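Local coordinates for intimin adherence protein (Escherichia coli O157:H7, PDB 3NCX) that mediates bacterial adherence as an outer-membrane adhesin, probably through binding of its C-terminal region to the translocated receptor Tir on the host cell, at residues W51-T56 and G73-K78; N30-Y35 and Y89-P94. The protein carries 1 engineered substitution. One frame throughout, in Å; residues are numbered along the deposited sequence.

Interaction 1 of 2, residues W51-T56 and G73-K78; sequences WYSENT and GSVVIK
Y52 and K78 bond to each other through both backbone groups. Y52 N gives its hydrogen to K78 O at 2.9 Å, on a bent path of 133°. K78 N returns a much straighter bond to Y52 O, also 2.9 Å, at 170°. Both donors lie in the plane of the carbonyl they reach. One step along, S53 and I77 form a non-hydrogen-bonded pair. Past the strand end, E54 N still reaches V76 O at 3.1 Å, nearly along the C=O axis, so the ladder outlasts the regular strand by one bond.

E54 and K78 add a salt bridge on the side of the sheet where Y52 points. E54 OE2 lies 3.5 Å from K78 NZ, which is long for a salt bridge. The extended lysine chain crosses the carboxylate obliquely, so that its CE comes nearer to E54 OE2 than NZ does. The chain of E54 is extended beyond CG and runs alongside V76, pointing the same way. V76 CG1 stands anti to its backbone N and so comes against the carboxylate.

S53 OG accepts from N55 N at 3.3 Å, an ST turn that bends the chain away from the strand. The same hydroxyl is hydrogen-bonded to A59 O. V75 CG2 packs against this turn, 3.5 Å from N55 CB. On the side of S53 and I77, I77 CG2 meets the edge of the W51 indole, near its plane, 4.1 Å from CE3. W51 and I77 both also touch L40 of strand 37-43, which lies in another sheet.

The two segments run antiparallel at 162°, with axes 4.8 Å apart. This is an edge pairing of a three-stranded antiparallel sheet, one layer of the immunoglobulin-like beta-sandwich, with W51, V75 and I77 packed toward its interior.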
loop_
_atom_site.group_PDB
_atom_site.type_symbol
_atom_site.label_atom_id
_atom_site.label_comp_id
_atom_site.label_asym_id
_atom_site.label_seq_id
_atom_site.Cartn_x
_atom_site.Cartn_y
_atom_site.Cartn_z
ATOM N N TRP A 51 13.934 -14.659 0.301
ATOM C CA TRP A 51 13.877 -13.212 0.134
ATOM C C TRP A 51 14.410 -12.450 1.344
ATOM O O TRP A 51 14.383 -12.947 2.469
ATOM C CB TRP A 51 12.449 -12.775 -0.198
ATOM C CG TRP A 51 11.864 -13.544 -1.342
ATOM C CD1 TRP A 51 11.316 -14.794 -1.292
ATOM C CD2 TRP A 51 11.775 -13.123 -2.707
ATOM N NE1 TRP A 51 10.890 -15.175 -2.541
ATOM C CE2 TRP A 51 11.159 -14.165 -3.428
ATOM C CE3 TRP A 51 12.153 -11.963 -3.391
ATOM C CZ2 TRP A 51 10.912 -14.084 -4.797
ATOM C CZ3 TRP A 51 11.909 -11.884 -4.750
ATOM C CH2 TRP A 51 11.294 -12.938 -5.438
ATOM N N TYR A 52 14.895 -11.237 1.096
ATOM C CA TYR A 52 15.519 -10.430 2.134
ATOM C C TYR A 52 15.278 -8.943 1.899
ATOM O O TYR A 52 15.330 -8.469 0.764
ATOM C CB TYR A 52 17.023 -10.716 2.184
ATOM C CG TYR A 52 17.813 -9.755 3.044
ATOM C CD1 TYR A 52 17.995 -9.994 4.399
ATOM C CD2 TYR A 52 18.388 -8.614 2.497
ATOM C CE1 TYR A 52 18.722 -9.120 5.187
ATOM C CE2 TYR A 52 19.114 -7.734 3.276
ATOM C CZ TYR A 52 19.280 -7.992 4.621
ATOM O OH TYR A 52 20.004 -7.121 5.401
ATOM N N SER A 53 15.019 -8.211 2.977
ATOM C CA SER A 53 14.820 -6.769 2.891
ATOM C C SER A 53 15.986 -6.031 3.533
ATOM O O SER A 53 16.386 -6.344 4.653
ATOM C CB SER A 53 13.509 -6.366 3.568
ATOM O OG SER A 53 13.358 -4.957 3.578
ATOM N N GLU A 54 16.529 -5.049 2.823
ATOM C CA GLU A 54 17.659 -4.288 3.340
ATOM C C GLU A 54 17.204 -3.179 4.278
ATOM O O GLU A 54 18.022 -2.427 4.807
ATOM C CB GLU A 54 18.492 -3.709 2.196
ATOM C CG GLU A 54 19.078 -4.765 1.274
ATOM C CD GLU A 54 20.328 -4.288 0.564
ATOM O OE1 GLU A 54 21.042 -3.435 1.133
ATOM O OE2 GLU A 54 20.596 -4.764 -0.558
ATOM N N ASN A 55 15.893 -3.085 4.481
ATOM C CA ASN A 55 15.328 -2.092 5.385
ATOM C C ASN A 55 13.856 -2.367 5.674
ATOM O O ASN A 55 12.981 -2.025 4.876
ATOM C CB ASN A 55 15.504 -0.682 4.816
ATOM C CG ASN A 55 15.348 0.396 5.873
ATOM O OD1 ASN A 55 14.700 0.187 6.898
ATOM N ND2 ASN A 55 15.947 1.557 5.628
ATOM N N THR A 56 13.593 -2.987 6.821
ATOM C CA THR A 56 12.235 -3.343 7.215
ATOM C C THR A 56 11.381 -2.106 7.482
ATOM O O THR A 56 10.163 -2.130 7.302
ATOM C CB THR A 56 12.233 -4.239 8.470
ATOM O OG1 THR A 56 13.015 -5.414 8.222
ATOM C CG2 THR A 56 10.812 -4.647 8.833
ATOM N N GLY A 73 9.605 5.392 1.549
ATOM C CA GLY A 73 11.023 5.408 1.235
ATOM C C GLY A 73 11.425 4.370 0.203
ATOM O O GLY A 73 10.602 3.567 -0.237
ATOM N N SER A 74 12.698 4.391 -0.182
ATOM C CA SER A 74 13.225 3.442 -1.156
ATOM C C SER A 74 14.014 2.340 -0.461
ATOM O O SER A 74 14.801 2.608 0.447
ATOM C CB SER A 74 14.122 4.156 -2.170
ATOM O OG SER A 74 13.469 5.276 -2.740
ATOM N N VAL A 75 13.808 1.100 -0.893
ATOM C CA VAL A 75 14.488 -0.037 -0.286
ATOM C C VAL A 75 14.813 -1.111 -1.321
ATOM O O VAL A 75 14.139 -1.225 -2.345
ATOM C CB VAL A 75 13.641 -0.659 0.842
ATOM C CG1 VAL A 75 12.380 -1.288 0.268
ATOM C CG2 VAL A 75 14.450 -1.688 1.619
ATOM N N VAL A 76 15.851 -1.895 -1.046
ATOM C CA VAL A 76 16.254 -2.973 -1.940
ATOM C C VAL A 76 15.798 -4.331 -1.420
ATOM O O VAL A 76 15.966 -4.644 -0.240
ATOM C CB VAL A 76 17.782 -3.000 -2.143
ATOM C CG1 VAL A 76 18.212 -4.314 -2.784
ATOM C CG2 VAL A 76 18.227 -1.814 -2.984
ATOM N N ILE A 77 15.219 -5.129 -2.311
ATOM C CA ILE A 77 14.801 -6.484 -1.980
ATOM C C ILE A 77 15.639 -7.489 -2.760
ATOM O O ILE A 77 15.805 -7.360 -3.972
ATOM C CB ILE A 77 13.317 -6.708 -2.304
ATOM C CG1 ILE A 77 12.456 -5.710 -1.528
ATOM C CG2 ILE A 77 12.910 -8.145 -1.993
ATOM C CD1 ILE A 77 10.983 -5.800 -1.843
ATOM N N LYS A 78 16.169 -8.486 -2.059
ATOM C CA LYS A 78 17.027 -9.481 -2.692
ATOM C C LYS A 78 16.412 -10.877 -2.691
ATOM O O LYS A 78 15.862 -11.329 -1.686
ATOM C CB LYS A 78 18.402 -9.513 -2.020
ATOM C CG LYS A 78 19.266 -8.295 -2.308
ATOM C CD LYS A 78 20.648 -8.437 -1.689
ATOM C CE LYS A 78 21.531 -7.253 -2.040
ATOM N NZ LYS A 78 22.840 -7.299 -1.334
#

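Interaction 2 of 2, residues N30-Y35 and Y89-P94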
loop_
_atom_site.group_PDB
_atom_site.type_symbol
_atom_site.label_atom_id
_atom_site.label_comp_id
_atom_site.label_asym_id
_atom_site.label_seq_id
_atom_site.Cartn_x
_atom_site.Cartn_y
_atom_site.Cartn_z
ATOM N N ASN A 30 3.149 3.982 -8.169
ATOM C CA ASN A 30 3.890 5.127 -7.658
ATOM C C ASN A 30 3.333 5.592 -6.318
ATOM O O ASN A 30 4.084 5.921 -5.404
ATOM C CB ASN A 30 3.860 6.276 -8.665
ATOM C CG ASN A 30 4.404 7.568 -8.091
ATOM O OD1 ASN A 30 5.202 7.558 -7.153
ATOM N ND2 ASN A 30 3.971 8.693 -8.651
ATOM N N ILE A 31 2.010 5.619 -6.210
ATOM C CA ILE A 31 1.360 5.983 -4.955
ATOM C C ILE A 31 1.103 4.736 -4.114
ATOM O O ILE A 31 0.729 3.687 -4.636
ATOM C CB ILE A 31 0.047 6.755 -5.191
ATOM C CG1 ILE A 31 -0.898 5.951 -6.086
ATOM C CG2 ILE A 31 0.338 8.110 -5.812
ATOM C CD1 ILE A 31 -2.220 6.641 -6.355
ATOM N N TRP A 32 1.314 4.854 -2.807
ATOM C CA TRP A 32 1.253 3.693 -1.933
ATOM C C TRP A 32 0.081 3.700 -0.960
ATOM O O TRP A 32 -0.351 4.750 -0.484
ATOM C CB TRP A 32 2.554 3.553 -1.139
ATOM C CG TRP A 32 3.746 3.186 -1.967
ATOM C CD1 TRP A 32 3.789 3.018 -3.322
ATOM C CD2 TRP A 32 5.072 2.938 -1.489
ATOM N NE1 TRP A 32 5.063 2.682 -3.716
ATOM C CE2 TRP A 32 5.869 2.628 -2.608
ATOM C CE3 TRP A 32 5.662 2.949 -0.221
ATOM C CZ2 TRP A 32 7.224 2.333 -2.498
ATOM C CZ3 TRP A 32 7.007 2.658 -0.114
ATOM C CH2 TRP A 32 7.774 2.353 -1.245
ATOM N N LEU A 33 -0.430 2.507 -0.683
ATOM C CA LEU A 33 -1.280 2.274 0.470
ATOM C C LEU A 33 -0.419 1.587 1.516
ATOM O O LEU A 33 0.130 0.516 1.257
ATOM C CB LEU A 33 -2.450 1.365 0.106
ATOM C CG LEU A 33 -3.147 0.736 1.314
ATOM C CD1 LEU A 33 -3.764 1.812 2.194
ATOM C CD2 LEU A 33 -4.191 -0.277 0.876
ATOM N N GLN A 34 -0.282 2.196 2.689
ATOM C CA GLN A 34 0.525 1.582 3.736
ATOM C C GLN A 34 -0.002 0.185 4.036
ATOM O O GLN A 34 -1.200 -0.003 4.248
ATOM C CB GLN A 34 0.535 2.426 5.009
ATOM C CG GLN A 34 1.491 1.898 6.070
ATOM C CD GLN A 34 1.485 2.731 7.336
ATOM O OE1 GLN A 34 2.525 2.933 7.965
ATOM N NE2 GLN A 34 0.309 3.214 7.722
ATOM N N TYR A 35 0.904 -0.789 4.037
ATOM C CA TYR A 35 0.561 -2.180 4.318
ATOM C C TYR A 35 -0.082 -2.853 3.113
ATOM O O TYR A 35 -0.643 -3.943 3.225
ATOM C CB TYR A 35 -0.338 -2.278 5.551
ATOM C CG TYR A 35 0.277 -1.651 6.779
ATOM C CD1 TYR A 35 -0.449 -0.775 7.576
ATOM C CD2 TYR A 35 1.588 -1.933 7.142
ATOM C CE1 TYR A 35 0.113 -0.196 8.699
ATOM C CE2 TYR A 35 2.158 -1.360 8.263
ATOM C CZ TYR A 35 1.416 -0.493 9.038
ATOM O OH TYR A 35 1.978 0.079 10.154
ATOM N N TYR A 89 16.113 -6.257 -6.436
ATOM C CA TYR A 89 14.975 -5.523 -6.980
ATOM C C TYR A 89 14.713 -4.301 -6.105
ATOM O O TYR A 89 14.413 -4.435 -4.922
ATOM C CB TYR A 89 13.727 -6.408 -7.035
ATOM C CG TYR A 89 12.453 -5.640 -7.309
ATOM C CD1 TYR A 89 11.681 -5.146 -6.266
ATOM C CD2 TYR A 89 12.023 -5.403 -8.609
ATOM C CE1 TYR A 89 10.518 -4.439 -6.508
ATOM C CE2 TYR A 89 10.860 -4.697 -8.862
ATOM C CZ TYR A 89 10.111 -4.217 -7.807
ATOM O OH TYR A 89 8.953 -3.513 -8.050
ATOM N N THR A 90 14.827 -3.111 -6.686
ATOM C CA THR A 90 14.734 -1.878 -5.907
ATOM C C THR A 90 13.329 -1.280 -5.861
ATOM O O THR A 90 12.620 -1.240 -6.867
ATOM C CB THR A 90 15.720 -0.811 -6.418
ATOM O OG1 THR A 90 15.455 -0.537 -7.798
ATOM C CG2 THR A 90 17.149 -1.299 -6.270
ATOM N N ILE A 91 12.940 -0.815 -4.678
ATOM C CA ILE A 91 11.656 -0.155 -4.488
ATOM C C ILE A 91 11.843 1.356 -4.475
ATOM O O ILE A 91 12.438 1.904 -3.549
ATOM C CB ILE A 91 10.999 -0.563 -3.155
ATOM C CG1 ILE A 91 10.907 -2.085 -3.033
ATOM C CG2 ILE A 91 9.619 0.060 -3.036
ATOM C CD1 ILE A 91 9.788 -2.694 -3.844
ATOM N N LYS A 92 11.341 2.028 -5.504
ATOM C CA LYS A 92 11.388 3.484 -5.544
ATOM C C LYS A 92 10.374 4.074 -4.572
ATOM O O LYS A 92 9.229 3.625 -4.510
ATOM C CB LYS A 92 11.131 3.995 -6.965
ATOM C CG LYS A 92 12.318 3.829 -7.901
ATOM C CD LYS A 92 13.445 4.781 -7.522
ATOM C CE LYS A 92 14.718 4.472 -8.291
ATOM N NZ LYS A 92 15.279 3.148 -7.908
ATOM N N ALA A 93 10.803 5.072 -3.804
ATOM C CA ALA A 93 9.915 5.741 -2.861
ATOM C C ALA A 93 8.741 6.370 -3.601
ATOM O O ALA A 93 8.900 6.871 -4.714
ATOM C CB ALA A 93 10.671 6.793 -2.072
ATOM N N PRO A 94 7.555 6.345 -2.982
ATOM C CA PRO A 94 6.333 6.857 -3.607
ATOM C C PRO A 94 6.265 8.378 -3.584
ATOM O O PRO A 94 6.966 9.014 -2.798
ATOM C CB PRO A 94 5.233 6.282 -2.714
ATOM C CG PRO A 94 5.866 6.203 -1.375
ATOM C CD PRO A 94 7.301 5.816 -1.631
HETATM O O HOH W 1 7.339 5.951 -6.719
#
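N30-Y35 and Y89-P94 make no direct hydrogen bond; their backbones come nearest at N30 and P94, whose CA atoms are 5.0 Å apart. The contact is carried by W32 and P94. The pyrrolidine ring lies over one face of the indole, and the two side chains meet at about a right angle. P94 CD sits 3.3 Å from the centroid of the six-membered ring of W32, only 3° off its normal, a CH-pi contact. P94 CG is 3.4 Å from W32 CD2, and CB reaches over the five-membered ring. W32 CG is anti to its carbonyl carbon (chi1 -68°), which directs the indole toward the proline and I91.

The far end of the indole runs on to I91. Its CG2 approaches W32 CZ2 obliquely, and the backbone O of K92 is also close to CZ2. Next to CZ2 along the same edge, W32 NE1 makes a weak hydrogen bond to P29 O.

A water ties the exposed flank together. It donates to N30 OD1 at 2.7 Å and to A93 O at 2.7 Å. N30 OD1 also accepts from S95 N, so the asparagine oxygen has two donors and is bound to the chain just after P94.

W32 pairs through its backbone with Y96 and I98, on the sheet of the lectin-like domain, while I91 belongs to the Ig-like sheet. The arrangement is consistent with a junction between the Ig-like and lectin-like domains, where W32 packs on P94, just beyond strand 86-91.

Overall arrangement
The centres of interactions 1 and 2 lie 11 Å apart, and the two contacts touch. Strands 75-81 and 86-91 are neighbours in one antiparallel sheet, where V75 O and I77 O probably accept from I91 N and Y89 N. Strand 75-81 is thus the middle strand, between 49-53 and 86-91. Along the chain, 30-35 comes first, then 51-56 and 73-78, then 89-94, so interaction 2 spans both segments of interaction 1. G73 O also packs against W32 CH2. Interaction 1 lies within the Ig-like domain; interaction 2 probably connects that domain to the lectin-like one. Together they lead from the sheet to the domain junction of this elongated adhesin.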